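Tubulin-specific chaperone, putative (PDB 4B6M) is a putative tubulin-binding cofactor B from Trypanosoma brucei, probably a chaperone that binds alpha-tubulin and microtubule plus ends, represented here by its CAP-Gly domain. Local coordinates at residues R11-F25 with Y36-K48. Numbering follows the deposited sequence.
With FMT (formic acid), chain C.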
ATOM      1  N   ARG A  11      -6.840   4.157  -6.115  1.00  9.66           N
ATOM      2  CA  ARG A  11      -7.530   3.326  -5.134  1.00  9.18           C
ATOM      3  C   ARG A  11      -7.380   1.862  -5.498  1.00  9.65           C
ATOM      4  O   ARG A  11      -7.283   1.511  -6.692  1.00 10.03           O
ATOM      5  CB  ARG A  11      -9.015   3.720  -5.016  1.00  9.06           C
ATOM      6  CG  ARG A  11      -9.180   5.132  -4.433  1.00  8.42           C
ATOM      7  CD  ARG A  11      -8.929   5.128  -2.921  1.00  8.17           C
ATOM      8  NE  ARG A  11      -9.964   4.372  -2.229  1.00  8.18           N
ATOM      9  CZ  ARG A  11      -9.993   4.140  -0.923  1.00  8.38           C
ATOM     10  NH1 ARG A  11      -9.003   4.583  -0.147  1.00  8.18           N
ATOM     11  NH2 ARG A  11     -10.995   3.432  -0.393  1.00  9.32           N
ATOM     12  N   CYS A  12      -7.379   0.999  -4.493  1.00  9.44           N
ATOM     13  CA  CYS A  12      -7.076  -0.413  -4.712  1.00  9.99           C
ATOM     14  C   CYS A  12      -7.693  -1.369  -3.711  1.00 10.34           C
ATOM     15  O   CYS A  12      -8.041  -0.977  -2.587  1.00  9.42           O
ATOM     16  CB  CYS A  12      -5.546  -0.599  -4.799  1.00  9.92           C
ATOM     17  SG  CYS A  12      -4.652  -0.143  -3.272  1.00 10.06           S
ATOM     18  N   LEU A  13      -7.825  -2.624  -4.131  1.00 10.44           N
ATOM     19  CA  LEU A  13      -8.082  -3.734  -3.242  1.00 10.98           C
ATOM     20  C   LEU A  13      -6.860  -4.608  -3.329  1.00 11.00           C
ATOM     21  O   LEU A  13      -6.404  -4.933  -4.437  1.00 11.57           O
ATOM     22  CB  LEU A  13      -9.291  -4.566  -3.693  1.00 12.21           C
ATOM     23  CG  LEU A  13     -10.701  -4.012  -3.496  1.00 12.47           C
ATOM     24  CD1 LEU A  13     -11.712  -4.989  -4.113  1.00 13.11           C
ATOM     25  CD2 LEU A  13     -11.032  -3.765  -2.038  1.00 13.08           C
ATOM     26  N   CYS A  14      -6.357  -4.996  -2.175  1.00 10.78           N
ATOM     27  CA  CYS A  14      -5.089  -5.707  -2.063  1.00 11.50           C
ATOM     28  C   CYS A  14      -5.240  -7.066  -1.422  1.00 11.74           C
ATOM     29  O   CYS A  14      -5.901  -7.217  -0.399  1.00 11.26           O
ATOM     30  CB  CYS A  14      -4.123  -4.908  -1.196  1.00 11.55           C
ATOM     31  SG  CYS A  14      -3.720  -3.287  -1.838  1.00 11.57           S
ATOM     32  N   ARG A  15      -4.574  -8.066  -2.001  1.00 11.44           N
ATOM     33  CA  ARG A  15      -4.448  -9.368  -1.369  1.00 12.73           C
ATOM     34  C   ARG A  15      -3.452  -9.344  -0.212  1.00 14.21           C
ATOM     35  O   ARG A  15      -2.573  -8.468  -0.219  1.00 15.82           O
ATOM     36  CB  ARG A  15      -3.949 -10.386  -2.409  1.00 12.74           C
ATOM     37  CG  ARG A  15      -4.976 -10.704  -3.466  1.00 13.69           C
ATOM     38  CD  ARG A  15      -4.581 -11.972  -4.189  1.00 14.05           C
ATOM     39  NE  ARG A  15      -3.450 -11.700  -5.058  1.00 13.50           N
ATOM     40  CZ  ARG A  15      -2.704 -12.640  -5.639  1.00 13.89           C
ATOM     41  NH1 ARG A  15      -2.973 -13.933  -5.478  1.00 13.28           N
ATOM     42  NH2 ARG A  15      -1.699 -12.271  -6.420  1.00 13.87           N
ATOM     43  N   PRO A  16      -3.579 -10.289   0.749  1.00 15.59           N
ATOM     44  CA  PRO A  16      -4.737 -11.171   0.749  1.00 15.67           C
ATOM     45  C   PRO A  16      -5.942 -10.482   1.366  1.00 15.61           C
ATOM     46  O   PRO A  16      -5.781  -9.523   2.117  1.00 14.97           O
ATOM     47  CB  PRO A  16      -4.308 -12.324   1.652  1.00 17.07           C
ATOM     48  CG  PRO A  16      -3.397 -11.700   2.622  1.00 17.89           C
ATOM     49  CD  PRO A  16      -2.639 -10.654   1.835  1.00 16.08           C
ATOM     50  N   GLY A  17      -7.128 -10.964   1.030  1.00 15.60           N
ATOM     51  CA  GLY A  17      -8.340 -10.601   1.766  1.00 15.57           C
ATOM     52  C   GLY A  17      -9.053  -9.300   1.428  1.00 15.37           C
ATOM     53  O   GLY A  17      -9.796  -8.773   2.271  1.00 17.30           O
ATOM     54  N   ASP A  18      -8.819  -8.804   0.212  1.00 14.18           N
ATOM     55  CA  ASP A  18      -9.495  -7.633  -0.355  1.00 13.80           C
ATOM     56  C   ASP A  18      -9.436  -6.434   0.571  1.00 12.77           C
ATOM     57  O   ASP A  18     -10.454  -5.891   1.029  1.00 12.98           O
ATOM     58  CB  ASP A  18     -10.954  -7.961  -0.778  1.00 15.86           C
ATOM     59  CG  ASP A  18     -11.013  -8.933  -1.940  1.00 17.79           C
ATOM     60  OD1 ASP A  18     -10.168  -8.824  -2.850  1.00 20.35           O
ATOM     61  OD2 ASP A  18     -11.892  -9.814  -1.949  1.00 19.85           O
ATOM     62  N   ARG A  19      -8.212  -6.026   0.847  1.00 10.71           N
ATOM     63  CA  ARG A  19      -7.991  -4.923   1.752  1.00 10.51           C
ATOM     64  C   ARG A  19      -8.021  -3.618   0.976  1.00  9.88           C
ATOM     65  O   ARG A  19      -7.287  -3.404  -0.001  1.00  9.99           O
ATOM     66  CB  ARG A  19      -6.680  -5.126   2.496  1.00  9.96           C
ATOM     67  CG  ARG A  19      -6.644  -6.372   3.366  1.00  9.75           C
ATOM     68  CD  ARG A  19      -5.275  -6.591   3.994  1.00 10.30           C
ATOM     69  NE  ARG A  19      -4.245  -6.852   2.987  1.00  9.61           N
ATOM     70  CZ  ARG A  19      -2.961  -6.540   3.159  1.00  9.15           C
ATOM     71  NH1 ARG A  19      -2.571  -5.944   4.290  1.00  8.90           N
ATOM     72  NH2 ARG A  19      -2.072  -6.828   2.214  1.00  9.08           N
ATOM     73  N   LEU A  20      -8.917  -2.731   1.395  1.00  9.62           N
ATOM     74  CA  LEU A  20      -9.159  -1.498   0.680  1.00  9.35           C
ATOM     75  C   LEU A  20      -8.144  -0.400   1.016  1.00  8.52           C
ATOM     76  O   LEU A  20      -7.851  -0.179   2.183  1.00  8.21           O
ATOM     77  CB  LEU A  20     -10.549  -1.029   1.096  1.00 10.28           C
ATOM     78  CG  LEU A  20     -11.069   0.217   0.442  1.00 11.02           C
ATOM     79  CD1 LEU A  20     -11.043   0.060  -1.064  1.00 11.62           C
ATOM     80  CD2 LEU A  20     -12.511   0.404   0.952  1.00 11.73           C
ATOM     81  N   GLY A  21      -7.604   0.292   0.012  1.00  8.00           N
ATOM     82  CA  GLY A  21      -6.694   1.429   0.336  1.00  8.05           C
ATOM     83  C   GLY A  21      -6.304   2.355  -0.803  1.00  7.89           C
ATOM     84  O   GLY A  21      -6.897   2.325  -1.880  1.00  8.00           O
ATOM     85  N   SER A  22      -5.302   3.193  -0.548  1.00  7.80           N
ATOM     86  CA  SER A  22      -4.809   4.168  -1.515  1.00  7.90           C
ATOM     87  C   SER A  22      -3.334   3.935  -1.724  1.00  8.19           C
ATOM     88  O   SER A  22      -2.594   3.773  -0.744  1.00  8.24           O
ATOM     89  CB  SER A  22      -4.996   5.585  -0.966  1.00  8.58           C
ATOM     90  OG  SER A  22      -6.387   5.867  -0.822  1.00  9.45           O
ATOM     91  N   VAL A  23      -2.907   3.946  -2.985  1.00  8.06           N
ATOM     92  CA  VAL A  23      -1.483   3.833  -3.313  1.00  8.08           C
ATOM     93  C   VAL A  23      -0.735   5.119  -2.936  1.00  8.38           C
ATOM     94  O   VAL A  23      -1.039   6.209  -3.433  1.00  8.40           O
ATOM     95  CB  VAL A  23      -1.276   3.544  -4.811  1.00  8.00           C
ATOM     96  CG1 VAL A  23       0.204   3.512  -5.182  1.00  8.10           C
ATOM     97  CG2 VAL A  23      -1.956   2.212  -5.171  1.00  8.29           C
ATOM     98  N   ARG A  24       0.262   4.970  -2.065  1.00  8.42           N
ATOM     99  CA  ARG A  24       1.070   6.102  -1.607  1.00  8.95           C
ATOM    100  C   ARG A  24       2.489   6.139  -2.183  1.00  9.13           C
ATOM    101  O   ARG A  24       3.160   7.159  -2.108  1.00 10.19           O
ATOM    102  CB  ARG A  24       1.173   6.055  -0.095  1.00  9.29           C
ATOM    103  CG  ARG A  24      -0.137   6.203   0.639  1.00  9.59           C
ATOM    104  CD  ARG A  24      -0.926   7.396   0.149  1.00 10.74           C
ATOM    105  NE  ARG A  24      -2.051   7.638   1.041  1.00 11.95           N
ATOM    106  CZ  ARG A  24      -3.155   8.302   0.700  1.00 13.17           C
ATOM    107  NH1 ARG A  24      -3.299   8.802  -0.525  1.00 13.25           N
ATOM    108  NH2 ARG A  24      -4.119   8.464   1.590  1.00 13.63           N
ATOM    109  N   PHE A  25       2.935   5.042  -2.784  1.00  8.97           N
ATOM    110  CA  PHE A  25       4.310   4.902  -3.242  1.00  8.97           C
ATOM    111  C   PHE A  25       4.353   3.793  -4.282  1.00  9.41           C
ATOM    112  O   PHE A  25       3.684   2.792  -4.121  1.00  9.44           O
ATOM    113  CB  PHE A  25       5.220   4.518  -2.066  1.00  8.91           C
ATOM    114  CG  PHE A  25       6.616   4.142  -2.473  1.00  8.48           C
ATOM    115  CD1 PHE A  25       7.558   5.125  -2.755  1.00  8.79           C
ATOM    116  CD2 PHE A  25       6.991   2.800  -2.588  1.00  8.63           C
ATOM    117  CE1 PHE A  25       8.849   4.784  -3.145  1.00  8.67           C
ATOM    118  CE2 PHE A  25       8.272   2.451  -2.981  1.00  8.59           C
ATOM    119  CZ  PHE A  25       9.210   3.449  -3.259  1.00  8.72           C
ATOM    120  N   TYR A  36      10.154  -4.061  -7.931  1.00 16.43           N
ATOM    121  CA  TYR A  36       9.218  -2.961  -7.622  1.00 15.13           C
ATOM    122  C   TYR A  36       8.257  -3.276  -6.484  1.00 12.67           C
ATOM    123  O   TYR A  36       7.815  -4.411  -6.326  1.00 11.46           O
ATOM    124  CB  TYR A  36       8.394  -2.556  -8.839  1.00 18.60           C
ATOM    125  CG  TYR A  36       9.129  -1.620  -9.757  1.00 22.54           C
ATOM    126  CD1 TYR A  36      10.057  -2.101 -10.676  1.00 24.14           C
ATOM    127  CD2 TYR A  36       8.915  -0.248  -9.683  1.00 23.21           C
ATOM    128  CE1 TYR A  36      10.746  -1.234 -11.512  1.00 26.64           C
ATOM    129  CE2 TYR A  36       9.599   0.629 -10.510  1.00 26.83           C
ATOM    130  CZ  TYR A  36      10.509   0.132 -11.418  1.00 26.97           C
ATOM    131  OH  TYR A  36      11.175   1.017 -12.240  1.00 30.26           O
ATOM    132  N   TRP A  37       7.981  -2.244  -5.695  1.00  9.72           N
ATOM    133  CA  TRP A  37       7.052  -2.317  -4.555  1.00  8.31           C
ATOM    134  C   TRP A  37       5.997  -1.255  -4.635  1.00  7.58           C
ATOM    135  O   TRP A  37       6.199  -0.162  -5.184  1.00  8.29           O
ATOM    136  CB  TRP A  37       7.814  -2.120  -3.245  1.00  8.09           C
ATOM    137  CG  TRP A  37       8.712  -3.284  -2.934  1.00  8.30           C
ATOM    138  CD1 TRP A  37      10.059  -3.427  -3.259  1.00  8.44           C
ATOM    139  CD2 TRP A  37       8.340  -4.536  -2.277  1.00  8.24           C
ATOM    140  NE1 TRP A  37      10.526  -4.659  -2.854  1.00  8.80           N
ATOM    141  CE2 TRP A  37       9.545  -5.370  -2.261  1.00  8.60           C
ATOM    142  CE3 TRP A  37       7.162  -5.037  -1.722  1.00  8.25           C
ATOM    143  CZ2 TRP A  37       9.547  -6.637  -1.691  1.00  8.67           C
ATOM    144  CZ3 TRP A  37       7.173  -6.324  -1.168  1.00  8.53           C
ATOM    145  CH2 TRP A  37       8.351  -7.090  -1.137  1.00  8.52           C
ATOM    146  N   VAL A  38       4.849  -1.553  -4.033  1.00  6.53           N
ATOM    147  CA  VAL A  38       3.761  -0.593  -3.944  1.00  6.41           C
ATOM    148  C   VAL A  38       3.489  -0.292  -2.470  1.00  6.17           C
ATOM    149  O   VAL A  38       3.224  -1.203  -1.664  1.00  6.16           O
ATOM    150  CB  VAL A  38       2.485  -1.151  -4.628  1.00  6.15           C
ATOM    151  CG1 VAL A  38       1.376  -0.101  -4.619  1.00  6.38           C
ATOM    152  CG2 VAL A  38       2.787  -1.578  -6.075  1.00  6.66           C
ATOM    153  N   GLY A  39       3.606   0.975  -2.083  1.00  5.84           N
ATOM    154  CA  GLY A  39       3.272   1.371  -0.714  1.00  6.07           C
ATOM    155  C   GLY A  39       1.804   1.707  -0.659  1.00  6.18           C
ATOM    156  O   GLY A  39       1.382   2.575  -1.423  1.00  6.43           O
ATOM    157  N   VAL A  40       1.048   1.061   0.224  1.00  6.07           N
ATOM    158  CA  VAL A  40      -0.401   1.293   0.312  1.00  6.39           C
ATOM    159  C   VAL A  40      -0.768   1.790   1.698  1.00  6.74           C
ATOM    160  O   VAL A  40      -0.264   1.275   2.702  1.00  6.73           O
ATOM    161  CB  VAL A  40      -1.202   0.007  -0.007  1.00  6.38           C
ATOM    162  CG1 VAL A  40      -2.687   0.219   0.251  1.00  6.69           C
ATOM    163  CG2 VAL A  40      -0.981  -0.436  -1.442  1.00  6.17           C
ATOM    164  N   GLU A  41      -1.645   2.796   1.758  1.00  7.29           N
ATOM    165  CA  GLU A  41      -2.274   3.156   3.016  1.00  7.89           C
ATOM    166  C   GLU A  41      -3.688   2.599   3.014  1.00  8.18           C
ATOM    167  O   GLU A  41      -4.545   2.991   2.194  1.00  8.13           O
ATOM    168  CB  GLU A  41      -2.309   4.668   3.202  1.00  8.89           C
ATOM    169  CG  GLU A  41      -3.001   5.061   4.484  1.00  9.88           C
ATOM    170  CD  GLU A  41      -3.020   6.562   4.701  1.00 11.51           C
ATOM    171  OE1 GLU A  41      -2.449   7.305   3.869  1.00 12.45           O
ATOM    172  OE2 GLU A  41      -3.624   6.977   5.695  1.00 13.50           O
ATOM    173  N   PHE A  42      -3.942   1.680   3.931  1.00  7.95           N
ATOM    174  CA  PHE A  42      -5.249   1.059   4.034  1.00  8.20           C
ATOM    175  C   PHE A  42      -6.241   1.947   4.757  1.00  8.77           C
ATOM    176  O   PHE A  42      -5.859   2.804   5.571  1.00  8.65           O
ATOM    177  CB  PHE A  42      -5.126  -0.306   4.708  1.00  8.13           C
ATOM    178  CG  PHE A  42      -4.286  -1.266   3.927  1.00  8.28           C
ATOM    179  CD1 PHE A  42      -4.810  -1.859   2.787  1.00  8.05           C
ATOM    180  CD2 PHE A  42      -2.970  -1.546   4.290  1.00  7.94           C
ATOM    181  CE1 PHE A  42      -4.049  -2.723   2.023  1.00  8.23           C
ATOM    182  CE2 PHE A  42      -2.204  -2.435   3.539  1.00  8.42           C
ATOM    183  CZ  PHE A  42      -2.743  -3.015   2.392  1.00  8.07           C
ATOM    184  N   ASP A  43      -7.520   1.737   4.443  1.00  9.32           N
ATOM    185  CA  ASP A  43      -8.575   2.454   5.119  1.00 10.11           C
ATOM    186  C   ASP A  43      -8.737   2.000   6.560  1.00 10.11           C
ATOM    187  O   ASP A  43      -9.039   2.819   7.440  1.00 11.07           O
ATOM    188  CB  ASP A  43      -9.890   2.260   4.384  1.00 10.19           C
ATOM    189  CG  ASP A  43      -9.940   2.971   3.048  1.00 11.34           C
ATOM    190  OD1 ASP A  43      -8.940   3.561   2.593  1.00 10.85           O
ATOM    191  OD2 ASP A  43     -11.017   2.912   2.412  1.00 12.70           O
ATOM    192  N   GLU A  44      -8.517   0.708   6.791  1.00 10.01           N
ATOM    193  CA  GLU A  44      -8.677   0.034   8.068  1.00 10.29           C
ATOM    194  C   GLU A  44      -7.295  -0.428   8.545  1.00 10.27           C
ATOM    195  O   GLU A  44      -6.365  -0.527   7.741  1.00  9.77           O
ATOM    196  CB  GLU A  44      -9.648  -1.141   7.903  1.00 10.95           C
ATOM    197  CG  GLU A  44     -10.974  -0.624   7.347  1.00 12.49           C
ATOM    198  CD  GLU A  44     -12.180  -1.552   7.479  1.00 13.73           C
ATOM    199  OE1 GLU A  44     -12.127  -2.534   8.227  1.00 15.21           O
ATOM    200  OE2 GLU A  44     -13.212  -1.232   6.850  1.00 15.67           O
ATOM    201  N   PRO A  45      -7.153  -0.690   9.841  1.00 10.22           N
ATOM    202  CA  PRO A  45      -5.807  -0.990  10.331  1.00  9.97           C
ATOM    203  C   PRO A  45      -5.386  -2.455  10.087  1.00 10.15           C
ATOM    204  O   PRO A  45      -5.133  -3.234  11.018  1.00  9.95           O
ATOM    205  CB  PRO A  45      -5.878  -0.604  11.816  1.00 10.20           C
ATOM    206  CG  PRO A  45      -7.339  -0.732  12.150  1.00 10.36           C
ATOM    207  CD  PRO A  45      -8.067  -0.290  10.923  1.00 10.11           C
ATOM    208  N   VAL A  46      -5.273  -2.777   8.792  1.00  9.16           N
ATOM    209  CA  VAL A  46      -4.965  -4.116   8.292  1.00  9.47           C
ATOM    210  C   VAL A  46      -3.584  -4.188   7.622  1.00  9.41           C
ATOM    211  O   VAL A  46      -3.227  -5.195   6.997  1.00  9.94           O
ATOM    212  CB  VAL A  46      -6.078  -4.642   7.334  1.00  9.02           C
ATOM    213  CG1 VAL A  46      -7.386  -4.893   8.105  1.00  9.42           C
ATOM    214  CG2 VAL A  46      -6.250  -3.730   6.109  1.00  9.69           C
ATOM    215  N   GLY A  47      -2.819  -3.109   7.709  1.00  9.76           N
ATOM    216  CA  GLY A  47      -1.485  -3.126   7.126  1.00  9.65           C
ATOM    217  C   GLY A  47      -0.505  -3.814   8.058  1.00  9.80           C
ATOM    218  O   GLY A  47      -0.590  -3.653   9.262  1.00 10.34           O
ATOM    219  N   LYS A  48       0.464  -4.537   7.498  1.00  9.55           N
ATOM    220  CA  LYS A  48       1.561  -5.085   8.268  1.00  8.95           C
ATOM    221  C   LYS A  48       2.455  -4.027   8.941  1.00  8.66           C
ATOM    222  O   LYS A  48       3.177  -4.346   9.876  1.00  9.17           O
ATOM    223  CB  LYS A  48       2.456  -5.922   7.337  1.00  8.92           C
ATOM    224  CG  LYS A  48       1.791  -7.194   6.859  1.00  9.77           C
ATOM    225  CD  LYS A  48       1.632  -8.143   8.030  1.00 10.41           C
ATOM    226  CE  LYS A  48       0.911  -9.403   7.613  1.00 10.81           C
ATOM    227  NZ  LYS A  48       1.795 -10.283   6.780  1.00 12.36           N
TER
HETATM  228  C   FMT C1233       0.912  -5.520   3.821  1.00  8.39           C
HETATM  229  O1  FMT C1233       0.668  -6.375   2.952  1.00 11.36           O
HETATM  230  O2  FMT C1233       0.112  -5.025   4.574  1.00  9.66           O
HETATM  231  O   HOH W   1      -8.560  -1.400   4.545  1.00  9.86           O
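Arg11 NH1 donates to two groups, Asp43 OD1 across the contact at 2.9 Å and Ser22 OG of its own segment. The first bond belongs to an end-on, nearly coplanar salt bridge in which Arg11 NH2 meets Asp43 OD2. Arg11 NE donates to Phe79 O, so several bonds fix the rotation of this guanidinium, with Gly21 O over one of its faces. A second salt bridge brings Arg24 NE within 2.9 Å of Glu41 OE1 and Arg24 NH2 within 3.1 Å of the same oxygen. Both nitrogens come from the same face of the carboxylate, NE on the anti side, NH2 from above the plane, which stands 62° to the guanidinium. The glutamate arrives fully extended, with CG anti to the backbone N (chi1 178°), whereas Arg24 bends at chi2 and lays its guanidinium over Ser22 CB. Strands 19-26 and 36-42 form an antiparallel hairpin within the five-stranded sheet of the SH3-like CAP-Gly domain. Ser22 and Glu41 are a hydrogen-bonded pair, while a classic beta bulge sets Arg24 and Phe25 against Gly39; Arg24 N reaches Gly39 O at 2.7 Å. Gly21 CA lies 4.0 Å from Phe42 CA, this close because Gly21 has no side chain to meet Glu41 O and Val40 CG1. On the face bearing Val23 and Val40, Val40 CG2 meets the sulfurs of Cys12 and Cys14, and Val23 CG1 touches Val38 CG1. Cys14 CB abuts the edge of the Phe42 ring; Leu69 of strand 66-69 also touches both residues. Phe42 CZ sits over one guanidinium face of Arg19, the planes 30° apart. At the guanidinium edge, Arg19 NH1 bonds Val46 O at 2.9 Å and NH2 bonds Arg15 O, so Arg19 bridges the 15-18 turn and the loop that follows strand 36-42. A formic acid molecule, probably from the crystallisation liquor, accepts hydrogen bonds from Arg19 NH1 on O2 and Arg19 NH2 on O1, while Lys48 N donates to O2 at 3.0 Å.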